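Local coordinates for protein orotidine 5'-phosphate decarboxylase (Sulfolobus solfataricus, PDB 4DBD) that probably catalyses the decarboxylation of orotidine 5'-monophosphate to UMP, the last step of de novo UMP synthesis, as a homodimeric TIM barrel, at residues A[14-19]-A[45-50]; A[80-85]-A[104-109]; A[110-115]-A[129-134]; A[125-130]-A[150-155]; A[135-140]-A[158-163]. All coordinates share one frame; numbering follows the deposited sequence.

Contact 1 of 5, residues A[14-19]-A[45-50]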
# COMPACT_ATOMS: atom_id res chain seq x y z
N LEU A 14 13.71 10.06 -13.40
CA LEU A 14 14.05 10.74 -14.64
C LEU A 14 14.54 12.15 -14.30
O LEU A 14 14.12 12.72 -13.29
CB LEU A 14 12.84 10.81 -15.58
CG LEU A 14 12.48 9.54 -16.34
CD1 LEU A 14 11.44 9.83 -17.41
CD2 LEU A 14 13.71 8.93 -16.97
N SER A 15 15.42 12.71 -15.12
CA SER A 15 15.99 14.02 -14.80
C SER A 15 14.96 15.12 -14.93
O SER A 15 13.96 14.98 -15.64
CB SER A 15 17.17 14.33 -15.72
OG SER A 15 16.70 14.93 -16.91
N TYR A 16 15.21 16.25 -14.27
CA TYR A 16 14.29 17.37 -14.32
C TYR A 16 14.13 17.89 -15.74
O TYR A 16 13.03 18.27 -16.14
CB TYR A 16 14.76 18.49 -13.39
CG TYR A 16 13.74 19.59 -13.22
CD1 TYR A 16 12.73 19.49 -12.28
CD2 TYR A 16 13.79 20.75 -14.00
CE1 TYR A 16 11.79 20.50 -12.12
CE2 TYR A 16 12.86 21.76 -13.85
CZ TYR A 16 11.86 21.63 -12.91
OH TYR A 16 10.93 22.64 -12.75
N GLN A 17 15.23 17.95 -16.49
CA GLN A 17 15.17 18.48 -17.85
C GLN A 17 14.27 17.63 -18.74
O GLN A 17 13.47 18.17 -19.51
CB GLN A 17 16.58 18.61 -18.44
CG GLN A 17 17.51 19.47 -17.60
CD GLN A 17 16.91 20.84 -17.29
OE1 GLN A 17 16.26 21.45 -18.14
NE2 GLN A 17 17.13 21.31 -16.07
N VAL A 18 14.39 16.31 -18.64
CA VAL A 18 13.51 15.39 -19.37
C VAL A 18 12.03 15.64 -19.06
O VAL A 18 11.20 15.75 -19.96
CB VAL A 18 13.85 13.91 -19.05
CG1 VAL A 18 12.78 12.97 -19.59
CG2 VAL A 18 15.22 13.55 -19.58
N LEU A 19 11.71 15.74 -17.77
CA LEU A 19 10.33 15.94 -17.36
C LEU A 19 9.76 17.25 -17.91
O LEU A 19 8.58 17.34 -18.21
CB LEU A 19 10.20 15.87 -15.84
CG LEU A 19 10.66 14.53 -15.24
CD1 LEU A 19 10.70 14.56 -13.71
CD2 LEU A 19 9.78 13.40 -15.74
N ARG A 45 10.17 15.58 -3.90
CA ARG A 45 9.39 16.81 -3.95
C ARG A 45 10.04 17.87 -4.85
O ARG A 45 9.37 18.52 -5.66
CB ARG A 45 9.18 17.37 -2.53
CG ARG A 45 8.27 16.52 -1.65
CD ARG A 45 7.95 17.20 -0.32
NE ARG A 45 6.76 16.62 0.33
CZ ARG A 45 5.54 17.14 0.26
NH1 ARG A 45 5.31 18.26 -0.43
NH2 ARG A 45 4.53 16.55 0.88
N GLU A 46 11.35 18.03 -4.71
CA GLU A 46 12.11 18.95 -5.56
C GLU A 46 11.93 18.62 -7.04
O GLU A 46 11.72 19.51 -7.86
CB GLU A 46 13.59 18.89 -5.19
CG GLU A 46 14.46 19.79 -6.04
CD GLU A 46 15.89 19.85 -5.56
OE1 GLU A 46 16.22 19.17 -4.57
OE2 GLU A 46 16.69 20.59 -6.18
N LEU A 47 12.00 17.34 -7.37
CA LEU A 47 11.89 16.90 -8.75
C LEU A 47 10.59 17.35 -9.41
O LEU A 47 10.55 17.63 -10.61
CB LEU A 47 12.01 15.37 -8.82
CG LEU A 47 12.14 14.76 -10.22
CD1 LEU A 47 13.32 15.37 -10.96
CD2 LEU A 47 12.28 13.24 -10.14
N LEU A 48 9.51 17.42 -8.62
CA LEU A 48 8.17 17.65 -9.17
C LEU A 48 7.71 19.10 -9.18
O LEU A 48 6.62 19.40 -9.66
CB LEU A 48 7.15 16.81 -8.39
CG LEU A 48 7.28 15.30 -8.63
CD1 LEU A 48 6.47 14.54 -7.59
CD2 LEU A 48 6.82 14.95 -10.04
N ILE A 49 8.55 20.00 -8.68
CA ILE A 49 8.12 21.37 -8.40
C ILE A 49 7.65 22.21 -9.59
O ILE A 49 6.51 22.69 -9.60
CB ILE A 49 9.18 22.14 -7.59
CG1 ILE A 49 9.05 21.79 -6.11
CG2 ILE A 49 9.02 23.64 -7.80
CD1 ILE A 49 10.12 22.41 -5.23
N GLY A 50 8.50 22.39 -10.59
CA GLY A 50 8.17 23.28 -11.69
C GLY A 50 7.23 22.72 -12.76
O GLY A 50 6.72 23.46 -13.60
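Tyr16 reaches across to 45-50 edge first: the carbonyl oxygen of Leu47, buried with no polar partner in the model, sits near the plane of its ring, 3.3 Å from Tyr16 CD1, and the backbone N of Gly50 lies at the same rim farther out. The ring gets there because CG is anti to the backbone N of Tyr16 (chi1 -171°), which swings the phenol out alongside the end of helix 41-48. Its hydroxyl ends against Gly50, with Tyr16 OH 3.0 Å from Gly50 CA; a CB there would run into the oxygen, so glycine suits the place. In this alpha/beta barrel, helix 16-22 follows strand 6-10 and helix 41-48 is its neighbour on the outer layer. Ser15 is the N-cap of the first, its OG accepting from Val18 N. Deeper in, Leu19 and Leu47 meet at about a right angle, Leu19 CD1 being 3.8 Å from Leu47 CG, and both also touch Met10 of strand 6-10. Leu14 O points between the two methyls of Leu47, 3.6 Å from Leu47 CD1. An alanine in place of Tyr16 would remove the ring and is likely to leave the Leu47 carbonyl and Gly50 without their cover.

Contact 2 of 5, residues A[80-85]-A[104-109]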
# COMPACT_ATOMS: atom_id res chain seq x y z
N ASN A 80 -1.63 16.41 -6.50
CA ASN A 80 -3.03 16.79 -6.74
C ASN A 80 -4.00 15.66 -6.38
O ASN A 80 -5.14 15.92 -6.00
CB ASN A 80 -3.25 17.15 -8.22
CG ASN A 80 -2.28 18.18 -8.73
OD1 ASN A 80 -1.40 17.88 -9.54
ND2 ASN A 80 -2.43 19.41 -8.25
N SER A 81 -3.54 14.42 -6.53
CA SER A 81 -4.43 13.26 -6.46
C SER A 81 -3.72 12.07 -5.84
O SER A 81 -2.50 12.01 -5.85
CB SER A 81 -4.88 12.86 -7.87
OG SER A 81 -5.37 13.98 -8.60
N PHE A 82 -4.51 11.12 -5.34
CA PHE A 82 -3.98 9.96 -4.64
C PHE A 82 -4.75 8.71 -5.04
O PHE A 82 -5.96 8.73 -5.18
CB PHE A 82 -4.10 10.15 -3.13
CG PHE A 82 -3.21 11.22 -2.58
CD1 PHE A 82 -1.89 10.94 -2.27
CD2 PHE A 82 -3.69 12.50 -2.42
CE1 PHE A 82 -1.06 11.94 -1.77
CE2 PHE A 82 -2.87 13.51 -1.93
CZ PHE A 82 -1.56 13.23 -1.61
N ILE A 83 -4.02 7.61 -5.22
CA ILE A 83 -4.63 6.32 -5.53
C ILE A 83 -4.74 5.47 -4.26
O ILE A 83 -3.77 5.33 -3.50
CB ILE A 83 -3.85 5.60 -6.64
CG1 ILE A 83 -4.00 6.38 -7.96
CG2 ILE A 83 -4.30 4.14 -6.78
CD1 ILE A 83 -3.18 5.84 -9.11
N ALA A 84 -5.94 4.96 -4.00
CA ALA A 84 -6.17 4.01 -2.92
C ALA A 84 -6.89 2.79 -3.45
O ALA A 84 -7.54 2.86 -4.50
CB ALA A 84 -7.01 4.65 -1.81
N HIS A 85 -6.79 1.68 -2.73
CA HIS A 85 -7.51 0.45 -3.12
C HIS A 85 -8.96 0.50 -2.69
O HIS A 85 -9.26 0.91 -1.57
CB HIS A 85 -6.85 -0.77 -2.48
CG HIS A 85 -5.79 -1.39 -3.33
ND1 HIS A 85 -6.07 -2.10 -4.48
CD2 HIS A 85 -4.44 -1.39 -3.21
CE1 HIS A 85 -4.94 -2.52 -5.03
NE2 HIS A 85 -3.94 -2.10 -4.27
N ASN A 104 -8.85 19.10 1.89
CA ASN A 104 -7.55 19.57 1.45
C ASN A 104 -7.42 19.72 -0.08
O ASN A 104 -6.31 19.85 -0.61
CB ASN A 104 -6.43 18.66 2.02
CG ASN A 104 -6.27 18.81 3.53
OD1 ASN A 104 -5.43 19.58 4.01
ND2 ASN A 104 -7.07 18.06 4.30
N SER A 105 -8.56 19.74 -0.77
CA SER A 105 -8.63 19.97 -2.22
C SER A 105 -7.83 18.96 -3.03
O SER A 105 -7.15 19.33 -4.00
CB SER A 105 -8.18 21.40 -2.59
OG SER A 105 -9.12 22.37 -2.14
N LYS A 106 -7.91 17.70 -2.63
CA LYS A 106 -7.21 16.63 -3.35
C LYS A 106 -8.23 15.69 -3.99
O LYS A 106 -9.33 15.53 -3.48
CB LYS A 106 -6.33 15.84 -2.38
CG LYS A 106 -5.35 16.71 -1.60
CD LYS A 106 -4.41 17.43 -2.54
CE LYS A 106 -3.39 18.27 -1.78
NZ LYS A 106 -2.52 19.05 -2.70
N ASN A 107 -7.84 15.08 -5.11
CA ASN A 107 -8.67 14.07 -5.76
C ASN A 107 -8.32 12.66 -5.29
O ASN A 107 -7.16 12.38 -4.96
CB ASN A 107 -8.48 14.12 -7.28
CG ASN A 107 -8.83 15.47 -7.88
OD1 ASN A 107 -9.89 16.04 -7.61
ND2 ASN A 107 -7.93 15.99 -8.71
N LEU A 108 -9.31 11.78 -5.29
CA LEU A 108 -9.11 10.37 -4.96
C LEU A 108 -9.40 9.51 -6.19
O LEU A 108 -10.41 9.72 -6.87
CB LEU A 108 -10.03 9.94 -3.80
CG LEU A 108 -10.01 8.48 -3.32
CD1 LEU A 108 -8.61 8.08 -2.83
CD2 LEU A 108 -11.06 8.22 -2.23
N TYR A 109 -8.50 8.58 -6.48
CA TYR A 109 -8.71 7.55 -7.50
C TYR A 109 -8.72 6.20 -6.79
O TYR A 109 -7.82 5.92 -5.99
CB TYR A 109 -7.57 7.56 -8.51
CG TYR A 109 -7.62 8.72 -9.48
CD1 TYR A 109 -8.10 8.54 -10.77
CD2 TYR A 109 -7.18 9.98 -9.11
CE1 TYR A 109 -8.15 9.59 -11.67
CE2 TYR A 109 -7.22 11.04 -10.01
CZ TYR A 109 -7.71 10.84 -11.28
OH TYR A 109 -7.77 11.87 -12.18
O HOH W 1 -6.33 18.48 -6.92
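The Tyr109 ring turns an edge to Ser81, whose CB lies 3.7 Å from Tyr109 CE2 near the ring plane, while on the other side of the sheet the Phe82 ring has Lys106 CG at its edge. These are neighbouring parallel strands of the TIM barrel, 81-85 and 107-113, the two ends of a beta-alpha-beta unit joined by helix 90-103. Phe82 and Leu108 offer carbon to the apolar side of that helix, both packing on Leu101; Ser81, Ile83, Asn107 and Tyr109 share the opposite face. There Ser81 OG and Tyr109 OH both bond to the carboxylate of Glu55. Ile83 lays CG1 against Tyr109 CB at 3.8 Å, close to the predicted substrate residues Asp59 and Lys30. Between the backbones, Phe82 N bonds to Asn107 O, and Tyr109 N to Phe82 O at 2.9 Å. At the N-terminal start of the two strands, Asn107 ND2 gives a hydrogen to Ser81 OG, 3.3 Å away, and Ser81 OG lies only 5° out of the Asn107 amide plane.

Contact 3 of 5, residues A[110-115]-A[129-134]; sequences LVAVMS and NVIREI
With CG anti to its own carbonyl carbon (chi1 -65°) and an extended second torsion, Leu110 sends CD1 straight out from strand 107-113 to helix 124-134. Ile131 has the matching shape, chi1 -67° with CD1 extended, which carries its tip back over the strand; the two side chains lie antiparallel alongside one another, Leu110 CD1 4.0 Å from Ile131 CG1, and their purely aliphatic branches suit a buried layer that no hydrogen bond crosses. The tip of Ile131 then settles on Ala112, with Ile131 CD1 3.8 Å from Ala112 CB, a spot where the small methyl suits the close approach. In the TIM barrel this is the strand-to-helix half of a beta-alpha-beta unit that goes on to strand 138-141, and the axes of 110-113 and 129-134 run nearly antiparallel, at 152° and 9.8 Å apart. Ile134, one turn after Val130, meets Leu110 at about a right angle, its CG2 4.1 Å from Leu110 CD1. Leu94 of helix 90-103 packs against Leu110, Val130 and Ile134 alike.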
# COMPACT_ATOMS: atom_id res chain seq x y z
N LEU A 110 -9.70 5.35 -7.09
CA LEU A 110 -9.78 4.05 -6.43
C LEU A 110 -9.43 2.91 -7.40
O LEU A 110 -9.84 2.91 -8.55
CB LEU A 110 -11.16 3.81 -5.84
CG LEU A 110 -11.63 4.71 -4.70
CD1 LEU A 110 -13.03 4.31 -4.28
CD2 LEU A 110 -10.65 4.64 -3.50
N VAL A 111 -8.65 1.95 -6.91
CA VAL A 111 -8.27 0.80 -7.72
C VAL A 111 -9.44 -0.17 -7.86
O VAL A 111 -9.94 -0.71 -6.87
CB VAL A 111 -7.06 0.08 -7.11
CG1 VAL A 111 -6.77 -1.20 -7.90
CG2 VAL A 111 -5.86 1.01 -7.12
N ALA A 112 -9.88 -0.40 -9.10
CA ALA A 112 -11.04 -1.29 -9.33
C ALA A 112 -10.62 -2.65 -9.85
O ALA A 112 -11.09 -3.68 -9.36
CB ALA A 112 -12.06 -0.64 -10.27
N VAL A 113 -9.77 -2.66 -10.87
CA VAL A 113 -9.26 -3.89 -11.46
C VAL A 113 -7.76 -3.76 -11.72
O VAL A 113 -7.31 -2.76 -12.28
CB VAL A 113 -9.96 -4.20 -12.80
CG1 VAL A 113 -9.53 -5.59 -13.30
CG2 VAL A 113 -11.46 -4.12 -12.64
N MET A 114 -6.99 -4.75 -11.31
CA MET A 114 -5.57 -4.75 -11.66
C MET A 114 -5.26 -5.64 -12.86
O MET A 114 -6.09 -6.44 -13.29
CB MET A 114 -4.70 -5.10 -10.46
CG MET A 114 -4.94 -4.16 -9.30
SD MET A 114 -3.63 -4.23 -8.07
CE MET A 114 -2.22 -3.75 -9.08
N SER A 115 -4.05 -5.48 -13.40
CA SER A 115 -3.67 -6.11 -14.66
C SER A 115 -3.04 -7.49 -14.55
O SER A 115 -2.92 -8.21 -15.55
CB SER A 115 -2.73 -5.19 -15.44
OG SER A 115 -3.31 -3.94 -15.72
N ASN A 129 -19.68 -1.25 -5.52
CA ASN A 129 -20.42 -0.63 -4.42
C ASN A 129 -19.57 0.34 -3.60
O ASN A 129 -20.01 1.42 -3.24
CB ASN A 129 -21.03 -1.69 -3.51
CG ASN A 129 -22.20 -2.37 -4.15
OD1 ASN A 129 -22.74 -1.87 -5.13
ND2 ASN A 129 -22.59 -3.52 -3.62
N VAL A 130 -18.35 -0.07 -3.28
CA VAL A 130 -17.43 0.83 -2.60
C VAL A 130 -17.25 2.10 -3.42
O VAL A 130 -17.30 3.22 -2.89
CB VAL A 130 -16.08 0.16 -2.33
CG1 VAL A 130 -15.09 1.17 -1.82
CG2 VAL A 130 -16.25 -0.98 -1.33
N ILE A 131 -17.04 1.94 -4.72
CA ILE A 131 -16.83 3.11 -5.58
C ILE A 131 -18.07 4.00 -5.60
O ILE A 131 -17.97 5.22 -5.56
CB ILE A 131 -16.41 2.69 -7.01
CG1 ILE A 131 -15.02 2.05 -6.97
CG2 ILE A 131 -16.43 3.88 -7.95
CD1 ILE A 131 -14.63 1.29 -8.24
N ARG A 132 -19.24 3.38 -5.67
CA ARG A 132 -20.49 4.15 -5.62
C ARG A 132 -20.68 4.96 -4.34
O ARG A 132 -21.13 6.10 -4.39
CB ARG A 132 -21.68 3.22 -5.86
CG ARG A 132 -21.73 2.68 -7.27
CD ARG A 132 -22.69 1.51 -7.35
NE ARG A 132 -22.77 0.98 -8.70
CZ ARG A 132 -22.78 -0.32 -8.99
NH1 ARG A 132 -22.74 -1.22 -8.02
NH2 ARG A 132 -22.85 -0.71 -10.25
N GLU A 133 -20.36 4.37 -3.19
CA GLU A 133 -20.48 5.09 -1.92
C GLU A 133 -19.51 6.26 -1.81
O GLU A 133 -19.87 7.34 -1.36
CB GLU A 133 -20.26 4.15 -0.73
CG GLU A 133 -21.41 3.22 -0.43
CD GLU A 133 -21.15 2.36 0.79
OE1 GLU A 133 -20.21 2.69 1.55
OE2 GLU A 133 -21.87 1.36 0.99
N ILE A 134 -18.27 6.04 -2.24
CA ILE A 134 -17.20 7.02 -2.06
C ILE A 134 -17.24 8.12 -3.11
O ILE A 134 -16.96 9.27 -2.81
CB ILE A 134 -15.81 6.33 -2.08
CG1 ILE A 134 -15.65 5.45 -0.83
CG2 ILE A 134 -14.68 7.35 -2.16
CD1 ILE A 134 -15.44 6.24 0.46

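Contact 4 of 5, residues A[125-130]-A[150-155]; sequences DYIKNV and TQYRRD
Lys128 runs its side chain over a face of the Tyr152 ring on its way to Asp155. Extended beyond CG, the chain lays CE over the ring, Lys128 CE 3.8 Å from the Tyr152 centroid in a CH-pi contact; a long lysine suits a place where methylenes cover an aromatic and the charge reaches an acid. NZ forms a salt bridge with Asp155 OD2, but the pair is modelled too close, so its detail, and with it the exact place of NZ in its cation-pi contact over the ring, is doubtful. Arg154 NE also donates to Asp155 OD1, 2.6 Å away, from above the carboxylate plane. Ile127 CG2 touches Tyr152 OH, a hydroxyl buried without a partner in the model. Replacing Tyr152 by an alanine would probably strip the methylenes of Lys128 of their aromatic face and open a gap beside Ile127 and Ala112. On the outside of the barrel the axes of 125-130 and 150-155 make 40°, 12.5 Å apart at their closest, and Tyr152 wedges between the helices onto strands 107-113 and 138-141.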
# COMPACT_ATOMS: atom_id res chain seq x y z
N ASP A 125 -18.63 -6.70 -7.70
CA ASP A 125 -19.85 -6.09 -7.16
C ASP A 125 -19.55 -5.32 -5.89
O ASP A 125 -19.99 -4.18 -5.73
CB ASP A 125 -20.93 -7.17 -6.88
CG ASP A 125 -21.53 -7.74 -8.15
OD1 ASP A 125 -21.85 -6.94 -9.05
OD2 ASP A 125 -21.69 -8.98 -8.23
N TYR A 126 -18.80 -5.94 -4.99
CA TYR A 126 -18.36 -5.25 -3.78
C TYR A 126 -17.56 -3.99 -4.12
O TYR A 126 -17.82 -2.91 -3.60
CB TYR A 126 -17.50 -6.17 -2.93
CG TYR A 126 -17.02 -5.50 -1.66
CD1 TYR A 126 -17.93 -5.12 -0.68
CD2 TYR A 126 -15.67 -5.25 -1.44
CE1 TYR A 126 -17.52 -4.50 0.49
CE2 TYR A 126 -15.24 -4.63 -0.27
CZ TYR A 126 -16.17 -4.26 0.69
OH TYR A 126 -15.76 -3.65 1.84
N ILE A 127 -16.57 -4.13 -4.99
CA ILE A 127 -15.72 -3.00 -5.34
C ILE A 127 -16.54 -1.88 -6.00
O ILE A 127 -16.38 -0.72 -5.67
CB ILE A 127 -14.50 -3.45 -6.20
CG1 ILE A 127 -13.39 -3.97 -5.25
CG2 ILE A 127 -13.96 -2.29 -7.02
CD1 ILE A 127 -12.37 -4.88 -5.91
N LYS A 128 -17.43 -2.24 -6.92
CA LYS A 128 -18.31 -1.24 -7.53
C LYS A 128 -19.15 -0.51 -6.49
O LYS A 128 -19.32 0.71 -6.56
CB LYS A 128 -19.19 -1.88 -8.61
CG LYS A 128 -18.40 -2.23 -9.86
CD LYS A 128 -19.28 -2.79 -10.98
CE LYS A 128 -18.43 -3.16 -12.19
NZ LYS A 128 -19.27 -3.47 -13.38
N ASN A 129 -19.68 -1.25 -5.52
CA ASN A 129 -20.42 -0.63 -4.42
C ASN A 129 -19.57 0.34 -3.60
O ASN A 129 -20.01 1.42 -3.24
CB ASN A 129 -21.03 -1.69 -3.51
CG ASN A 129 -22.20 -2.37 -4.15
OD1 ASN A 129 -22.74 -1.87 -5.13
ND2 ASN A 129 -22.59 -3.52 -3.62
N VAL A 130 -18.35 -0.07 -3.28
CA VAL A 130 -17.43 0.83 -2.60
C VAL A 130 -17.25 2.10 -3.42
O VAL A 130 -17.30 3.22 -2.89
CB VAL A 130 -16.08 0.16 -2.33
CG1 VAL A 130 -15.09 1.17 -1.82
CG2 VAL A 130 -16.25 -0.98 -1.33
N THR A 150 -14.43 -1.26 -20.55
CA THR A 150 -15.65 -0.83 -21.22
C THR A 150 -16.84 -0.87 -20.25
O THR A 150 -17.64 0.07 -20.18
CB THR A 150 -15.96 -1.69 -22.44
OG1 THR A 150 -14.78 -1.79 -23.26
CG2 THR A 150 -17.09 -1.06 -23.25
N GLN A 151 -16.91 -1.94 -19.47
CA GLN A 151 -17.97 -2.12 -18.49
C GLN A 151 -17.91 -1.09 -17.38
O GLN A 151 -18.93 -0.53 -16.99
CB GLN A 151 -17.93 -3.54 -17.92
CG GLN A 151 -18.31 -4.59 -18.96
CD GLN A 151 -17.67 -5.94 -18.73
OE1 GLN A 151 -17.10 -6.19 -17.66
NE2 GLN A 151 -17.74 -6.81 -19.73
N TYR A 152 -16.72 -0.81 -16.86
CA TYR A 152 -16.61 0.27 -15.89
C TYR A 152 -17.00 1.62 -16.51
O TYR A 152 -17.60 2.46 -15.84
CB TYR A 152 -15.24 0.32 -15.21
CG TYR A 152 -15.17 -0.57 -13.99
CD1 TYR A 152 -14.93 -1.93 -14.12
CD2 TYR A 152 -15.41 -0.07 -12.72
CE1 TYR A 152 -14.89 -2.76 -13.01
CE2 TYR A 152 -15.37 -0.89 -11.61
CZ TYR A 152 -15.10 -2.23 -11.77
OH TYR A 152 -15.07 -3.07 -10.66
N ARG A 153 -16.68 1.82 -17.78
CA ARG A 153 -17.06 3.06 -18.45
C ARG A 153 -18.58 3.17 -18.53
O ARG A 153 -19.14 4.25 -18.37
CB ARG A 153 -16.43 3.16 -19.84
CG ARG A 153 -17.00 4.28 -20.70
CD ARG A 153 -16.90 5.63 -20.00
NE ARG A 153 -15.51 6.03 -19.85
CZ ARG A 153 -15.06 6.83 -18.88
NH1 ARG A 153 -15.89 7.31 -17.97
NH2 ARG A 153 -13.77 7.14 -18.84
N ARG A 154 -19.23 2.04 -18.79
CA ARG A 154 -20.68 1.96 -18.82
C ARG A 154 -21.27 2.26 -17.44
O ARG A 154 -22.22 3.03 -17.31
CB ARG A 154 -21.11 0.55 -19.26
CG ARG A 154 -22.54 0.17 -18.86
CD ARG A 154 -22.75 -1.34 -18.90
NE ARG A 154 -22.18 -2.03 -17.74
CZ ARG A 154 -21.86 -3.33 -17.73
NH1 ARG A 154 -22.05 -4.06 -18.82
NH2 ARG A 154 -21.35 -3.89 -16.64
N ASP A 155 -20.68 1.64 -16.41
CA ASP A 155 -21.20 1.73 -15.05
C ASP A 155 -20.90 3.08 -14.40
O ASP A 155 -21.57 3.48 -13.46
CB ASP A 155 -20.62 0.62 -14.18
CG ASP A 155 -21.05 -0.77 -14.64
OD1 ASP A 155 -22.03 -0.89 -15.41
OD2 ASP A 155 -20.40 -1.75 -14.21

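Contact 5 of 5, residues A[135-140]-A[158-163]; sequences SPKGIV and KMTIVS
The strands run parallel, the axes of 138-140 and 160-163, 4.7 Å apart at closest, making 22°, in a ladder where Thr160 N bonds to Lys137 O, Ile139 N to Thr160 O at 2.9 Å, and Val162 N to Ile139 O. Ile139 and Ile161 run alongside each other with their ends in the same direction, Ile139 CG1 4.0 Å from Ile161 CG1. For this, Ile139 places CG1 between its backbone N and carbonyl carbon (chi1 54°), the crowded position, where it also meets Met159 CG at 3.9 Å. Met159, bent at chi2 and chi3, curls its flexible thioether toward the loop that leads into strand 138-141, so that SD comes 3.1 Å from Pro136 O; Ile131 of helix 124-134 packs on Met159, Ile139 and Pro136. Gly138 suits its close pairing with Thr160, because a CB there would clash with Thr160 O. On the face with Thr160, Val140 CG2 touches Val162 CG2 at 3.7 Å, compact beta-branched valines suiting the inward face of the strands, and the Lys137 ammonium passes near Thr160 to its salt bridge with Glu55. Linked through helix 146-155, the strands form a beta-alpha-beta unit of the TIM barrel, and Val140 abuts Pro164 of the predicted substrate site.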
# COMPACT_ATOMS: atom_id res chain seq x y z
N SER A 135 -17.61 7.76 -4.34
CA SER A 135 -17.69 8.72 -5.43
C SER A 135 -16.37 9.46 -5.64
O SER A 135 -16.30 10.68 -5.52
CB SER A 135 -18.83 9.71 -5.18
OG SER A 135 -18.95 10.63 -6.25
N PRO A 136 -15.30 8.70 -5.96
CA PRO A 136 -13.97 9.26 -6.22
C PRO A 136 -13.95 10.09 -7.50
O PRO A 136 -14.89 10.03 -8.29
CB PRO A 136 -13.10 8.00 -6.39
CG PRO A 136 -14.08 6.93 -6.88
CD PRO A 136 -15.36 7.24 -6.15
N LYS A 137 -12.90 10.88 -7.70
CA LYS A 137 -12.69 11.57 -8.97
C LYS A 137 -12.54 10.54 -10.09
O LYS A 137 -13.07 10.72 -11.19
CB LYS A 137 -11.43 12.43 -8.90
CG LYS A 137 -10.93 12.93 -10.26
CD LYS A 137 -11.43 14.33 -10.58
CE LYS A 137 -10.93 14.80 -11.95
NZ LYS A 137 -9.68 14.11 -12.35
N GLY A 138 -11.83 9.46 -9.80
CA GLY A 138 -11.47 8.49 -10.81
C GLY A 138 -11.30 7.08 -10.28
O GLY A 138 -11.37 6.84 -9.06
N ILE A 139 -11.08 6.14 -11.20
CA ILE A 139 -10.84 4.75 -10.86
C ILE A 139 -9.77 4.19 -11.76
O ILE A 139 -9.61 4.62 -12.91
CB ILE A 139 -12.12 3.88 -10.97
CG1 ILE A 139 -12.74 4.04 -12.35
CG2 ILE A 139 -13.13 4.27 -9.87
CD1 ILE A 139 -14.00 3.20 -12.56
N VAL A 140 -9.03 3.22 -11.23
CA VAL A 140 -7.95 2.58 -11.96
C VAL A 140 -8.47 1.25 -12.48
O VAL A 140 -8.86 0.39 -11.68
CB VAL A 140 -6.73 2.35 -11.03
CG1 VAL A 140 -5.56 1.75 -11.81
CG2 VAL A 140 -6.31 3.63 -10.35
N LYS A 158 -19.31 9.22 -15.82
CA LYS A 158 -18.68 10.52 -15.54
C LYS A 158 -17.29 10.43 -14.89
O LYS A 158 -16.57 11.43 -14.82
CB LYS A 158 -19.60 11.39 -14.67
CG LYS A 158 -20.79 11.98 -15.39
CD LYS A 158 -21.48 13.02 -14.52
CE LYS A 158 -22.68 13.63 -15.23
NZ LYS A 158 -23.70 12.60 -15.56
N MET A 159 -16.94 9.25 -14.42
CA MET A 159 -15.68 9.03 -13.73
C MET A 159 -14.48 9.14 -14.67
O MET A 159 -14.57 8.76 -15.84
CB MET A 159 -15.70 7.61 -13.16
CG MET A 159 -14.66 7.37 -12.11
SD MET A 159 -15.32 7.98 -10.56
CE MET A 159 -16.60 6.77 -10.28
N THR A 160 -13.36 9.67 -14.17
CA THR A 160 -12.09 9.54 -14.89
C THR A 160 -11.59 8.10 -14.75
O THR A 160 -11.44 7.58 -13.65
CB THR A 160 -11.02 10.51 -14.37
OG1 THR A 160 -11.50 11.85 -14.49
CG2 THR A 160 -9.72 10.38 -15.17
N ILE A 161 -11.32 7.46 -15.88
CA ILE A 161 -10.80 6.10 -15.87
C ILE A 161 -9.35 6.13 -16.34
O ILE A 161 -9.05 6.67 -17.39
CB ILE A 161 -11.67 5.16 -16.75
CG1 ILE A 161 -13.09 5.10 -16.17
CG2 ILE A 161 -11.04 3.77 -16.87
CD1 ILE A 161 -14.01 4.06 -16.82
N VAL A 162 -8.47 5.58 -15.52
CA VAL A 162 -7.04 5.53 -15.84
C VAL A 162 -6.61 4.08 -15.87
O VAL A 162 -7.08 3.26 -15.06
CB VAL A 162 -6.19 6.34 -14.83
CG1 VAL A 162 -6.55 7.82 -14.90
CG2 VAL A 162 -6.37 5.78 -13.41
N SER A 163 -5.76 3.75 -16.83
CA SER A 163 -5.46 2.35 -17.12
C SER A 163 -3.98 2.08 -17.29
O SER A 163 -3.38 2.47 -18.28
CB SER A 163 -6.18 1.90 -18.39
OG SER A 163 -7.58 1.91 -18.22

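How the contacts relate
Contacts 2, 3 and 5 adjoin along one arc of the barrel: Ala84 O lies 2.8 Å from Val111 N between contacts 2 and 3, and Leu110 O lies 2.8 Å from Val140 N between contacts 3 and 5, both probable hydrogen bonds. Contact 4 lies on the outer helices, its centre about 7 Å from that of contact 3, with which it shares Asn129 and Val130; Arg153 NH1 reaches Met159 O of contact 5 at 2.9 Å. Contact 1 stands apart, its centre about 35 Å from that of contact 4. Toward the predicted active site, the side chain of Ile83 in contact 2 is about 3 Å from that of Asp59, that of Val140 in contact 5 about 6 Å from that of Lys61, and contact 3 includes Ser115.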